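Local coordinates for protein CG8862 (Drosophila melanogaster, PDB 3ISM) that probably cleaves DNA and RNA as a magnesium-dependent mitochondrial endonuclease, endonuclease G, captured here in complex with its protein inhibitor, at residues N47-W52 with N123-V128; R86-D91 with G180-A185; A185-F190 with M210-I215; L203-Y208 with V226-V231. One frame throughout, in Å; residues are numbered along the deposited sequence. Where two conformers were deposited one is given.

Interaction 1: N47-W52 with N123-V128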
loop_
_atom_site.group_PDB
_atom_site.type_symbol
_atom_site.label_atom_id
_atom_site.label_comp_id
_atom_site.label_asym_id
_atom_site.label_seq_id
_atom_site.Cartn_x
_atom_site.Cartn_y
_atom_site.Cartn_z
ATOM N N ASN B 47 -3.103 -5.675 3.673
ATOM C CA ASN B 47 -4.400 -5.011 3.666
ATOM C C ASN B 47 -5.549 -5.939 4.013
ATOM O O ASN B 47 -6.660 -5.491 4.291
ATOM C CB ASN B 47 -4.612 -4.304 2.327
ATOM C CG ASN B 47 -3.824 -2.982 2.244
ATOM O OD1 ASN B 47 -3.724 -2.260 3.235
ATOM N ND2 ASN B 47 -3.300 -2.655 1.062
ATOM N N ARG B 48 -5.250 -7.232 4.040
ATOM C CA ARG B 48 -6.220 -8.283 4.391
ATOM C C ARG B 48 -7.386 -8.382 3.384
ATOM O O ARG B 48 -8.514 -8.719 3.772
ATOM C CB ARG B 48 -6.714 -8.146 5.844
ATOM C CG ARG B 48 -5.738 -8.634 6.942
ATOM C CD ARG B 48 -4.555 -7.720 7.096
ATOM N NE ARG B 48 -4.150 -7.461 8.481
ATOM C CZ ARG B 48 -2.881 -7.364 8.880
ATOM N NH1 ARG B 48 -1.892 -7.549 8.016
ATOM N NH2 ARG B 48 -2.594 -7.100 10.153
ATOM N N VAL B 49 -7.086 -8.084 2.108
ATOM C CA VAL B 49 -8.022 -8.175 0.968
ATOM C C VAL B 49 -7.210 -8.626 -0.262
ATOM O O VAL B 49 -5.993 -8.688 -0.192
ATOM C CB VAL B 49 -8.704 -6.797 0.651
ATOM C CG1 VAL B 49 -9.452 -6.263 1.860
ATOM C CG2 VAL B 49 -7.695 -5.762 0.177
ATOM N N PRO B 50 -7.879 -8.978 -1.387
ATOM C CA PRO B 50 -7.050 -9.282 -2.558
ATOM C C PRO B 50 -6.245 -8.082 -3.094
ATOM O O PRO B 50 -6.658 -6.946 -2.930
ATOM C CB PRO B 50 -8.084 -9.699 -3.621
ATOM C CG PRO B 50 -9.288 -10.111 -2.859
ATOM C CD PRO B 50 -9.316 -9.200 -1.656
ATOM N N HIS B 51 -5.100 -8.342 -3.714
ATOM C CA HIS B 51 -4.563 -7.385 -4.687
ATOM C C HIS B 51 -5.473 -7.420 -5.922
ATOM O O HIS B 51 -5.817 -6.391 -6.455
ATOM C CB HIS B 51 -3.160 -7.764 -5.143
ATOM C CG HIS B 51 -2.093 -7.575 -4.104
ATOM N ND1 HIS B 51 -1.713 -6.334 -3.642
ATOM C CD2 HIS B 51 -1.279 -8.473 -3.489
ATOM C CE1 HIS B 51 -0.718 -6.472 -2.777
ATOM N NE2 HIS B 51 -0.443 -7.763 -2.659
ATOM N N TRP B 52 -5.807 -8.624 -6.386
ATOM C CA TRP B 52 -6.622 -8.820 -7.589
ATOM C C TRP B 52 -7.206 -10.229 -7.605
ATOM O O TRP B 52 -6.710 -11.139 -6.907
ATOM C CB TRP B 52 -5.820 -8.571 -8.893
ATOM C CG TRP B 52 -4.517 -9.344 -9.036
ATOM C CD1 TRP B 52 -3.267 -8.892 -8.737
ATOM C CD2 TRP B 52 -4.342 -10.676 -9.550
ATOM N NE1 TRP B 52 -2.323 -9.862 -9.001
ATOM C CE2 TRP B 52 -2.957 -10.967 -9.504
ATOM C CE3 TRP B 52 -5.214 -11.656 -10.024
ATOM C CZ2 TRP B 52 -2.432 -12.198 -9.913
ATOM C CZ3 TRP B 52 -4.682 -12.892 -10.436
ATOM C CH2 TRP B 52 -3.313 -13.147 -10.362
ATOM N N ASN B 123 -11.456 -13.549 -0.475
ATOM C CA ASN B 123 -12.008 -13.033 -1.731
ATOM C C ASN B 123 -12.820 -11.753 -1.481
ATOM O O ASN B 123 -13.407 -11.193 -2.401
ATOM C CB ASN B 123 -12.835 -14.117 -2.457
ATOM C CG ASN B 123 -13.420 -13.637 -3.818
ATOM O OD1 ASN B 123 -12.720 -13.051 -4.652
ATOM N ND2 ASN B 123 -14.715 -13.900 -4.030
ATOM N N MET B 124 -12.822 -11.280 -0.231
ATOM C CA MET B 124 -13.666 -10.149 0.166
ATOM C C MET B 124 -12.892 -8.873 0.401
ATOM O O MET B 124 -11.737 -8.902 0.833
ATOM C CB MET B 124 -14.452 -10.470 1.449
ATOM C CG MET B 124 -15.295 -11.716 1.367
ATOM S SD MET B 124 -16.620 -11.521 0.179
ATOM C CE MET B 124 -16.835 -13.217 -0.294
ATOM N N ALA B 125 -13.550 -7.748 0.129
ATOM C CA ALA B 125 -13.089 -6.436 0.579
ATOM C C ALA B 125 -14.282 -5.632 1.069
ATOM O O ALA B 125 -15.409 -5.831 0.589
ATOM C CB ALA B 125 -12.338 -5.672 -0.529
ATOM N N PRO B 126 -14.051 -4.753 2.062
ATOM C CA PRO B 126 -15.132 -3.913 2.564
ATOM C C PRO B 126 -15.676 -3.020 1.468
ATOM O O PRO B 126 -14.937 -2.243 0.860
ATOM C CB PRO B 126 -14.463 -3.089 3.684
ATOM C CG PRO B 126 -13.325 -3.944 4.119
ATOM C CD PRO B 126 -12.814 -4.562 2.830
ATOM N N GLN B 127 -16.966 -3.170 1.209
ATOM C CA GLN B 127 -17.662 -2.336 0.247
ATOM C C GLN B 127 -18.894 -1.743 0.900
ATOM O O GLN B 127 -19.563 -2.419 1.694
ATOM C CB GLN B 127 -18.080 -3.161 -0.966
ATOM C CG GLN B 127 -16.903 -3.770 -1.725
ATOM C CD GLN B 127 -17.333 -4.433 -3.011
ATOM O OE1 GLN B 127 -18.331 -5.143 -3.048
ATOM N NE2 GLN B 127 -16.584 -4.191 -4.083
ATOM N N VAL B 128 -19.180 -0.482 0.571
ATOM C CA VAL B 128 -20.493 0.123 0.841
ATOM C C VAL B 128 -21.589 -0.801 0.304
ATOM O O VAL B 128 -21.479 -1.328 -0.808
ATOM C CB VAL B 128 -20.580 1.529 0.184
ATOM C CG1 VAL B 128 -21.981 2.117 0.263
ATOM C CG2 VAL B 128 -19.555 2.473 0.834
HETATM O O HOH W 1 -11.139 -9.306 3.552
#

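Interaction 2: R86-D91 with G180-A185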
loop_
_atom_site.group_PDB
_atom_site.type_symbol
_atom_site.label_atom_id
_atom_site.label_comp_id
_atom_site.label_asym_id
_atom_site.label_seq_id
_atom_site.Cartn_x
_atom_site.Cartn_y
_atom_site.Cartn_z
ATOM N N ARG B 86 -5.291 -13.031 8.062
ATOM C CA ARG B 86 -6.671 -13.403 7.727
ATOM C C ARG B 86 -7.674 -12.356 8.145
ATOM O O ARG B 86 -7.670 -11.930 9.299
ATOM C CB ARG B 86 -7.076 -14.640 8.483
ATOM C CG ARG B 86 -6.766 -15.919 7.821
ATOM C CD ARG B 86 -7.097 -17.053 8.764
ATOM N NE ARG B 86 -6.071 -18.079 8.678
ATOM C CZ ARG B 86 -6.012 -19.147 9.457
ATOM N NH1 ARG B 86 -6.934 -19.347 10.388
ATOM N NH2 ARG B 86 -5.032 -20.022 9.277
ATOM N N SER B 87 -8.562 -11.969 7.241
ATOM C CA SER B 87 -9.772 -11.280 7.680
ATOM C C SER B 87 -10.753 -12.286 8.295
ATOM O O SER B 87 -10.779 -13.481 7.920
ATOM C CB SER B 87 -10.430 -10.493 6.547
ATOM O OG SER B 87 -10.677 -11.325 5.424
ATOM N N GLN B 88 -11.537 -11.793 9.254
ATOM C CA GLN B 88 -12.521 -12.590 9.955
ATOM C C GLN B 88 -13.878 -11.903 9.898
ATOM O O GLN B 88 -13.961 -10.683 9.738
ATOM C CB GLN B 88 -12.089 -12.797 11.412
ATOM C CG GLN B 88 -10.742 -13.537 11.577
ATOM C CD GLN B 88 -10.862 -15.053 11.346
ATOM O OE1 GLN B 88 -11.960 -15.616 11.367
ATOM N NE2 GLN B 88 -9.722 -15.714 11.139
ATOM N N ASN B 89 -14.943 -12.683 10.029
ATOM C CA ASN B 89 -16.293 -12.117 10.146
ATOM C C ASN B 89 -16.393 -11.039 11.234
ATOM O O ASN B 89 -17.055 -10.022 11.021
ATOM C CB ASN B 89 -17.354 -13.213 10.341
ATOM C CG ASN B 89 -17.675 -13.944 9.047
ATOM O OD1 ASN B 89 -17.687 -13.350 7.967
ATOM N ND2 ASN B 89 -17.929 -15.242 9.149
ATOM N N THR B 90 -15.688 -11.233 12.353
ATOM C CA THR B 90 -15.609 -10.214 13.419
ATOM C C THR B 90 -15.154 -8.831 12.940
ATOM O O THR B 90 -15.612 -7.816 13.462
ATOM C CB THR B 90 -14.711 -10.641 14.617
ATOM O OG1 THR B 90 -13.388 -10.973 14.158
ATOM C CG2 THR B 90 -15.306 -11.812 15.357
ATOM N N ASP B 91 -14.281 -8.789 11.935
ATOM C CA ASP B 91 -13.775 -7.521 11.389
ATOM C C ASP B 91 -14.835 -6.688 10.667
ATOM O O ASP B 91 -14.789 -5.456 10.695
ATOM C CB ASP B 91 -12.623 -7.780 10.420
ATOM C CG ASP B 91 -11.403 -8.401 11.100
ATOM O OD1 ASP B 91 -10.969 -7.869 12.140
ATOM O OD2 ASP B 91 -10.871 -9.406 10.565
ATOM N N GLY B 180 -11.804 -3.395 12.183
ATOM C CA GLY B 180 -11.646 -4.566 13.039
ATOM C C GLY B 180 -10.251 -4.714 13.605
ATOM O O GLY B 180 -9.320 -4.002 13.198
ATOM N N ALA B 181 -10.108 -5.656 14.535
ATOM C CA ALA B 181 -8.806 -5.992 15.131
ATOM C C ALA B 181 -7.783 -6.396 14.081
ATOM O O ALA B 181 -6.599 -6.162 14.254
ATOM C CB ALA B 181 -8.961 -7.094 16.185
ATOM N N ASN B 182 -8.234 -6.968 12.972
ATOM C CA ASN B 182 -7.302 -7.356 11.914
ATOM C C ASN B 182 -7.003 -6.249 10.919
ATOM O O ASN B 182 -6.322 -6.476 9.943
ATOM C CB ASN B 182 -7.750 -8.643 11.224
ATOM C CG ASN B 182 -7.775 -9.835 12.190
ATOM O OD1 ASN B 182 -6.794 -10.089 12.878
ATOM N ND2 ASN B 182 -8.900 -10.542 12.256
ATOM N N THR B 183 -7.488 -5.041 11.203
ATOM C CA THR B 183 -7.248 -3.870 10.364
ATOM C C THR B 183 -7.421 -4.161 8.875
ATOM O O THR B 183 -6.497 -4.016 8.085
ATOM C CB THR B 183 -5.874 -3.213 10.653
ATOM O OG1 THR B 183 -4.830 -4.090 10.241
ATOM C CG2 THR B 183 -5.704 -2.923 12.166
ATOM N N VAL B 184 -8.624 -4.580 8.502
ATOM C CA VAL B 184 -8.938 -4.845 7.098
ATOM C C VAL B 184 -9.115 -3.498 6.373
ATOM O O VAL B 184 -9.904 -2.660 6.805
ATOM C CB VAL B 184 -10.182 -5.758 6.966
ATOM C CG1 VAL B 184 -10.512 -6.067 5.471
ATOM C CG2 VAL B 184 -9.945 -7.048 7.715
ATOM N N ALA B 185 -8.349 -3.288 5.298
ATOM C CA ALA B 185 -8.390 -2.028 4.567
ATOM C C ALA B 185 -9.710 -1.818 3.822
ATOM O O ALA B 185 -10.255 -2.757 3.235
ATOM C CB ALA B 185 -7.243 -1.953 3.597
#

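Interaction 3: A185-F190 with M210-I215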
loop_
_atom_site.group_PDB
_atom_site.type_symbol
_atom_site.label_atom_id
_atom_site.label_comp_id
_atom_site.label_asym_id
_atom_site.label_seq_id
_atom_site.Cartn_x
_atom_site.Cartn_y
_atom_site.Cartn_z
ATOM N N ALA B 185 -8.349 -3.288 5.298
ATOM C CA ALA B 185 -8.390 -2.028 4.567
ATOM C C ALA B 185 -9.710 -1.818 3.822
ATOM O O ALA B 185 -10.255 -2.757 3.235
ATOM C CB ALA B 185 -7.243 -1.953 3.597
ATOM N N VAL B 186 -10.212 -0.587 3.855
ATOM C CA VAL B 186 -11.379 -0.196 3.072
ATOM C C VAL B 186 -10.893 0.578 1.845
ATOM O O VAL B 186 -10.497 1.750 1.939
ATOM C CB VAL B 186 -12.389 0.649 3.878
ATOM C CG1 VAL B 186 -13.604 0.988 2.997
ATOM C CG2 VAL B 186 -12.842 -0.089 5.185
ATOM N N PRO B 187 -10.895 -0.087 0.688
ATOM C CA PRO B 187 -10.420 0.550 -0.545
ATOM C C PRO B 187 -11.235 1.787 -0.933
ATOM O O PRO B 187 -12.431 1.871 -0.628
ATOM C CB PRO B 187 -10.558 -0.573 -1.583
ATOM C CG PRO B 187 -10.492 -1.869 -0.745
ATOM C CD PRO B 187 -11.293 -1.493 0.469
ATOM N N THR B 188 -10.585 2.748 -1.582
ATOM C CA THR B 188 -11.250 3.988 -1.988
ATOM C C THR B 188 -12.101 3.722 -3.248
ATOM O O THR B 188 -13.108 4.369 -3.467
ATOM C CB THR B 188 -10.223 5.129 -2.284
ATOM O OG1 THR B 188 -9.459 4.814 -3.468
ATOM C CG2 THR B 188 -9.288 5.321 -1.107
ATOM N N HIS B 189 -11.654 2.767 -4.064
ATOM C CA HIS B 189 -12.235 2.492 -5.394
ATOM C C HIS B 189 -11.997 1.020 -5.730
ATOM O O HIS B 189 -11.166 0.368 -5.110
ATOM C CB HIS B 189 -11.554 3.327 -6.498
ATOM C CG HIS B 189 -11.728 4.814 -6.373
ATOM N ND1 HIS B 189 -11.044 5.571 -5.444
ATOM C CD2 HIS B 189 -12.442 5.695 -7.118
ATOM C CE1 HIS B 189 -11.367 6.846 -5.587
ATOM N NE2 HIS B 189 -12.216 6.948 -6.595
ATOM N N PHE B 190 -12.716 0.516 -6.733
ATOM C CA PHE B 190 -12.457 -0.802 -7.300
ATOM C C PHE B 190 -12.434 -0.708 -8.825
ATOM O O PHE B 190 -13.031 0.179 -9.388
ATOM C CB PHE B 190 -13.531 -1.801 -6.853
ATOM C CG PHE B 190 -13.547 -2.062 -5.375
ATOM C CD1 PHE B 190 -12.747 -3.059 -4.825
ATOM C CD2 PHE B 190 -14.377 -1.323 -4.531
ATOM C CE1 PHE B 190 -12.751 -3.297 -3.449
ATOM C CE2 PHE B 190 -14.399 -1.561 -3.155
ATOM C CZ PHE B 190 -13.579 -2.548 -2.611
ATOM N N MET B 210 -14.770 2.378 -10.183
ATOM C CA MET B 210 -15.925 2.931 -9.466
ATOM C C MET B 210 -15.534 3.216 -8.033
ATOM O O MET B 210 -14.840 2.419 -7.440
ATOM C CB MET B 210 -17.108 1.962 -9.513
ATOM C CG MET B 210 -17.620 1.682 -10.925
ATOM S SD MET B 210 -18.913 0.429 -10.957
ATOM C CE MET B 210 -20.219 1.195 -10.018
ATOM N N PRO B 211 -15.972 4.361 -7.481
ATOM C CA PRO B 211 -15.596 4.691 -6.112
ATOM C C PRO B 211 -16.386 3.833 -5.116
ATOM O O PRO B 211 -17.558 3.506 -5.356
ATOM C CB PRO B 211 -15.962 6.177 -5.998
ATOM C CG PRO B 211 -17.156 6.332 -6.945
ATOM C CD PRO B 211 -16.857 5.384 -8.087
ATOM N N ASN B 212 -15.734 3.472 -4.019
ATOM C CA ASN B 212 -16.346 2.688 -2.964
ATOM C C ASN B 212 -17.218 3.608 -2.098
ATOM O O ASN B 212 -16.882 3.922 -0.955
ATOM C CB ASN B 212 -15.249 1.992 -2.140
ATOM C CG ASN B 212 -15.790 0.948 -1.164
ATOM O OD1 ASN B 212 -16.965 0.597 -1.207
ATOM N ND2 ASN B 212 -14.905 0.423 -0.289
ATOM N N GLN B 213 -18.342 4.040 -2.658
ATOM C CA GLN B 213 -19.252 4.935 -1.954
ATOM C C GLN B 213 -20.656 4.731 -2.488
ATOM O O GLN B 213 -20.836 4.046 -3.492
ATOM C CB GLN B 213 -18.826 6.399 -2.145
ATOM C CG GLN B 213 -18.903 6.873 -3.576
ATOM C CD GLN B 213 -18.029 8.082 -3.846
ATOM O OE1 GLN B 213 -16.946 8.237 -3.256
ATOM N NE2 GLN B 213 -18.480 8.932 -4.765
ATOM N N VAL B 214 -21.645 5.344 -1.840
ATOM C CA VAL B 214 -23.004 5.344 -2.383
ATOM C C VAL B 214 -23.037 6.024 -3.763
ATOM O O VAL B 214 -22.687 7.198 -3.915
ATOM C CB VAL B 214 -24.023 5.981 -1.419
ATOM C CG1 VAL B 214 -25.378 6.223 -2.113
ATOM C CG2 VAL B 214 -24.208 5.107 -0.185
ATOM N N ILE B 215 -23.417 5.247 -4.772
ATOM C CA ILE B 215 -23.611 5.750 -6.123
ATOM C C ILE B 215 -25.099 5.722 -6.435
ATOM O O ILE B 215 -25.786 4.752 -6.105
ATOM C CB ILE B 215 -22.853 4.886 -7.163
ATOM C CG1 ILE B 215 -21.344 4.983 -6.934
ATOM C CG2 ILE B 215 -23.181 5.345 -8.592
ATOM C CD1 ILE B 215 -20.574 3.985 -7.722
#

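Interaction 4: L203-Y208 with V226-V231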
loop_
_atom_site.group_PDB
_atom_site.type_symbol
_atom_site.label_atom_id
_atom_site.label_comp_id
_atom_site.label_asym_id
_atom_site.label_seq_id
_atom_site.Cartn_x
_atom_site.Cartn_y
_atom_site.Cartn_z
ATOM N N LEU B 203 -9.990 -8.739 -30.468
ATOM C CA LEU B 203 -9.984 -8.586 -29.032
ATOM C C LEU B 203 -10.527 -7.201 -28.670
ATOM O O LEU B 203 -10.171 -6.204 -29.295
ATOM C CB LEU B 203 -8.572 -8.807 -28.494
ATOM C CG LEU B 203 -7.913 -10.157 -28.834
ATOM C CD1 LEU B 203 -6.491 -10.236 -28.290
ATOM C CD2 LEU B 203 -8.732 -11.333 -28.325
ATOM N N HIS B 204 -11.408 -7.155 -27.673
ATOM C CA HIS B 204 -12.031 -5.907 -27.247
ATOM C C HIS B 204 -11.849 -5.727 -25.757
ATOM O O HIS B 204 -12.209 -6.608 -24.981
ATOM C CB HIS B 204 -13.527 -5.905 -27.561
ATOM C CG HIS B 204 -13.841 -6.212 -28.989
ATOM N ND1 HIS B 204 -14.173 -5.238 -29.903
ATOM C CD2 HIS B 204 -13.847 -7.385 -29.665
ATOM C CE1 HIS B 204 -14.391 -5.799 -31.079
ATOM N NE2 HIS B 204 -14.207 -7.102 -30.960
ATOM N N MET B 205 -11.321 -4.581 -25.360
ATOM C CA MET B 205 -11.097 -4.298 -23.934
ATOM C C MET B 205 -12.059 -3.259 -23.359
ATOM O O MET B 205 -12.389 -2.279 -24.020
ATOM C CB MET B 205 -9.658 -3.855 -23.702
ATOM C CG MET B 205 -9.337 -3.533 -22.260
ATOM S SD MET B 205 -7.616 -3.132 -22.039
ATOM C CE MET B 205 -6.863 -4.753 -22.073
ATOM N N GLU B 206 -12.503 -3.491 -22.131
ATOM C CA GLU B 206 -13.245 -2.498 -21.354
ATOM C C GLU B 206 -12.572 -2.357 -19.997
ATOM O O GLU B 206 -12.041 -3.321 -19.461
ATOM C CB GLU B 206 -14.716 -2.929 -21.146
ATOM C CG GLU B 206 -15.527 -3.076 -22.419
ATOM C CD GLU B 206 -17.011 -3.337 -22.173
ATOM O OE1 GLU B 206 -17.460 -3.392 -21.004
ATOM O OE2 GLU B 206 -17.734 -3.503 -23.167
ATOM N N SER B 207 -12.579 -1.152 -19.438
ATOM C CA SER B 207 -12.082 -0.973 -18.076
ATOM C C SER B 207 -12.833 0.122 -17.344
ATOM O O SER B 207 -13.108 1.187 -17.908
ATOM C CB SER B 207 -10.568 -0.714 -18.050
ATOM O OG SER B 207 -10.218 0.354 -18.892
ATOM N N TYR B 208 -13.144 -0.159 -16.080
ATOM C CA TYR B 208 -13.991 0.684 -15.249
ATOM C C TYR B 208 -13.301 0.902 -13.914
ATOM O O TYR B 208 -12.620 0.009 -13.421
ATOM C CB TYR B 208 -15.335 -0.002 -14.979
ATOM C CG TYR B 208 -16.128 -0.338 -16.217
ATOM C CD1 TYR B 208 -17.171 0.481 -16.636
ATOM C CD2 TYR B 208 -15.840 -1.485 -16.965
ATOM C CE1 TYR B 208 -17.899 0.176 -17.772
ATOM C CE2 TYR B 208 -16.558 -1.795 -18.098
ATOM C CZ TYR B 208 -17.588 -0.966 -18.493
ATOM O OH TYR B 208 -18.285 -1.264 -19.625
ATOM N N VAL B 226 -12.617 4.212 -17.785
ATOM C CA VAL B 226 -11.320 4.873 -17.640
ATOM C C VAL B 226 -10.314 4.174 -18.582
ATOM O O VAL B 226 -10.431 2.967 -18.797
ATOM C CB VAL B 226 -10.802 4.749 -16.156
ATOM C CG1 VAL B 226 -9.610 5.607 -15.924
ATOM C CG2 VAL B 226 -11.872 5.149 -15.151
ATOM N N PRO B 227 -9.332 4.917 -19.149
ATOM C CA PRO B 227 -8.267 4.237 -19.884
ATOM C C PRO B 227 -7.558 3.202 -19.022
ATOM O O PRO B 227 -7.216 3.500 -17.885
ATOM C CB PRO B 227 -7.300 5.375 -20.231
ATOM C CG PRO B 227 -8.178 6.576 -20.327
ATOM C CD PRO B 227 -9.196 6.391 -19.237
ATOM N N PRO B 228 -7.339 1.985 -19.560
ATOM C CA PRO B 228 -6.728 0.890 -18.790
ATOM C C PRO B 228 -5.372 1.243 -18.185
ATOM O O PRO B 228 -5.065 0.776 -17.093
ATOM C CB PRO B 228 -6.573 -0.230 -19.823
ATOM C CG PRO B 228 -6.725 0.431 -21.161
ATOM C CD PRO B 228 -7.662 1.574 -20.936
ATOM N N GLU B 229 -4.601 2.081 -18.880
ATOM C CA GLU B 229 -3.277 2.512 -18.439
ATOM C C GLU B 229 -3.359 3.326 -17.156
ATOM O O GLU B 229 -2.466 3.285 -16.322
ATOM C CB GLU B 229 -2.594 3.341 -19.534
ATOM C CG GLU B 229 -2.255 2.564 -20.814
ATOM C CD GLU B 229 -3.432 2.410 -21.772
ATOM O OE1 GLU B 229 -4.450 3.126 -21.601
ATOM O OE2 GLU B 229 -3.328 1.571 -22.698
ATOM N N SER B 230 -4.450 4.066 -16.986
ATOM C CA SER B 230 -4.614 4.811 -15.738
ATOM C C SER B 230 -4.954 3.869 -14.580
ATOM O O SER B 230 -4.538 4.114 -13.450
ATOM C CB SER B 230 -5.680 5.883 -15.874
ATOM O OG SER B 230 -6.930 5.254 -15.992
ATOM N N VAL B 231 -5.675 2.781 -14.851
ATOM C CA VAL B 231 -5.881 1.732 -13.825
ATOM C C VAL B 231 -4.540 1.066 -13.459
ATOM O O VAL B 231 -4.247 0.841 -12.294
ATOM C CB VAL B 231 -6.890 0.623 -14.284
ATOM C CG1 VAL B 231 -7.202 -0.339 -13.132
ATOM C CG2 VAL B 231 -8.198 1.216 -14.833
#

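Interaction 1: N47-W52 with N123-V128
Val49 packs on Ala125, Pro126 and the Met124 carbonyl oxygen, and Pro50 on the Asn123-Met124 peptide, a buried van der Waals contact with one bridging water. The CG1 branch of Val49 is the probe: it lies 3.8 Å from Ala125 CB and 3.9 Å from Pro126 CD, and it also rests on Met124 O. A chi1 of -58° places CG1 beside the Val49 backbone N, the position from which it can reach both residues. One step along, the edge of the Pro50 ring meets the same carbonyl, with CD 3.5 Å from Met124 O, while CG approaches the Asn123 backbone. Losing the Pro50 ring to an alanine would probably open a gap beside the Asn123-Met124 peptide and free the backbone just before the corner at His51. Beside the apolar patch a water lies 2.7 Å from Arg48 O and 2.8 Å from Met124 O, placed to donate to either but not necessarily to both at once.

Strand 124-127 pairs antiparallel with strand 98-101, consistent with the two strands of the His-Me finger (beta-beta-alpha-metal) motif. Met124 turns its side chain away from Val49, to about 4 Å from that of His101, the predicted proton acceptor. Farther out, Asn123 ND2 is held by Thr118 O and Ala103 O. Within segment 47-52, Arg48 and Val49 form a G1 beta bulge opposite Asp44; the Arg48 guanidinium bonds to Arg45 O and to Arg233 O of the second subunit.

Interaction 2: R86-D91 with G180-A185
Asp91 and Asn182 meet through a two-point grip in which Asn182 supplies one donor to each carboxylate oxygen. The backbone N of Asn182 gives its hydrogen to Asp91 OD1 at 3.0 Å, approaching on the syn side but well out of the carboxylate plane. Asn182 ND2 donates to Asp91 OD2 at 2.8 Å; the oxygen uses its syn lone pair and lies almost in the amide plane. The two flat groups are turned 76° against each other. OD2 takes a second hydrogen, from Gln88 N at 2.8 Å on its anti side, which holds the carboxylate to its own segment; separately, Asp91 N bonds to Gln88 O. With a leucine at Asp91, the donors Asn182 N, Asn182 ND2 and Gln88 N would probably lose these acceptors, and the turn its polar tie to residues 86-91.

The receiving loop is a type I beta turn, closed by Thr183 N to Gly180 O at 2.9 Å. Gly180 passes so near Asp91 OD1 that a CB there would collide with it. Next to the polar pair, Val184 CG2 packs on Ser87 CB at 3.7 Å. Asn182 O is taken by Arg48 NE, and Gln88 NE2 by Gln77 OE1. The turn links strand 172-179 to strand 184-185 and pins this hairpin to the weakly bonded helix 89-92; Arg86 and, in the helix itself, Asn89 pack on the CG4930 inhibitor chain.

Interaction 3: A185-F190 with M210-I215
The Phe190 ring is met at its edge by the Asn212 amide: CE2 lies 3.5 Å from Asn212 CG, OD1 sits in the ring plane, and the two planes are 67° apart. The His189 ring has Thr188 OG1 at its edge, in plane and hydrogen-bonded to ND1 at 2.6 Å, while CD2 lies obliquely against Pro211 CA at 3.5 Å. With CG anti to the backbone N (chi1 -170°), Asn212 sends its amide across to Val186 and Pro187. There ND2 bonds to Pro187 O at 2.9 Å, nearly in the amide plane, and touches Val186 CG1. Its ND2 also reaches Pro126 O, and its OD1 accepts from Val128 N, which leaves the amide little freedom to flip. The backbone of Asn212, centre of an inverse gamma turn, gives its N-H to Thr188 O at 2.8 Å from above the carbonyl plane.

Phe190 and Met210 form an antiparallel hydrogen-bonded pair, with both N-to-O bonds at 2.9 Å; His189 and Pro211 follow as the non-hydrogen-bonded pair. This is the open end of the hairpin of strands 189-197 and 203-211. Met210 leans on helix 136-146, Phe190 on strand 124-127, and a classic bulge at Thr188-His189 faces Leu161 of strand 153-161.

Interaction 4: L203-Y208 with V226-V231
Strand 203-208 runs extended past the start of helix 228-235, with the CA atoms of Ser207 and Pro228 nearest, and Val226 N bonds to Ser207 O at 3.1 Å with an N-H...O angle of 167°. The Ser207 hydroxyl completes the grip: OG donates to Val226 O at 2.6 Å, nearly along the C=O axis, so one serine holds both polar backbone atoms of Val226. Its chi1 of 53° sets OG between the backbone N and the carbonyl carbon, the crowded position, from which it can point at that oxygen. The same OG rests against Pro228 CD at 3.5 Å; the proline nitrogen beside it has no hydrogen to give. Met205 is extended through chi1 (180°) and chi2, which brings SD to 3.8 Å from Pro228 CG, and the bend at chi3 turns only the terminal methyl. Val231 turns its CG2 branch toward Ser207 CB, a looser touch farther along the helix.

The contact joins the first strand to the helix of the beta-alpha-beta unit 203-211, 228-235 and 250-251, whose two strands are parallel neighbours in the large mixed sheet. Pro227 is the N-cap of that helix, and its carbonyl oxygen accepts from Ser230 N at 3.0 Å and from Ser230 OG at 2.6 Å. On the strand's other face Tyr208 OH donates to Glu206 OE1 from above the carboxylate plane, an oxygen that also bonds to His143 NE2. Ser207 N is taken by Asn252 OD1.

Interactions 1 and 4 are buried and interactions 2 and 3 partly so, but chemistry does not simply follow burial. Interaction 1, near the strand pair that carries the predicted active-site His101, relies on apolar packing and a water, whereas interaction 4 is gripped by a serine. Interaction 2, the most peripheral of the four, depends on a carboxylate serving several donors at the inhibitor-facing side. Interactions 3 and 4 both use strand 203-211: the first continues sheet pairing to its end, the second sets a helix start against it. Asn47 of interaction 1 bonds to Ala185, shared by interactions 2 and 3. Interaction 4 touches neither interaction 1 nor interaction 2, its centre about 31 Å from the latter's.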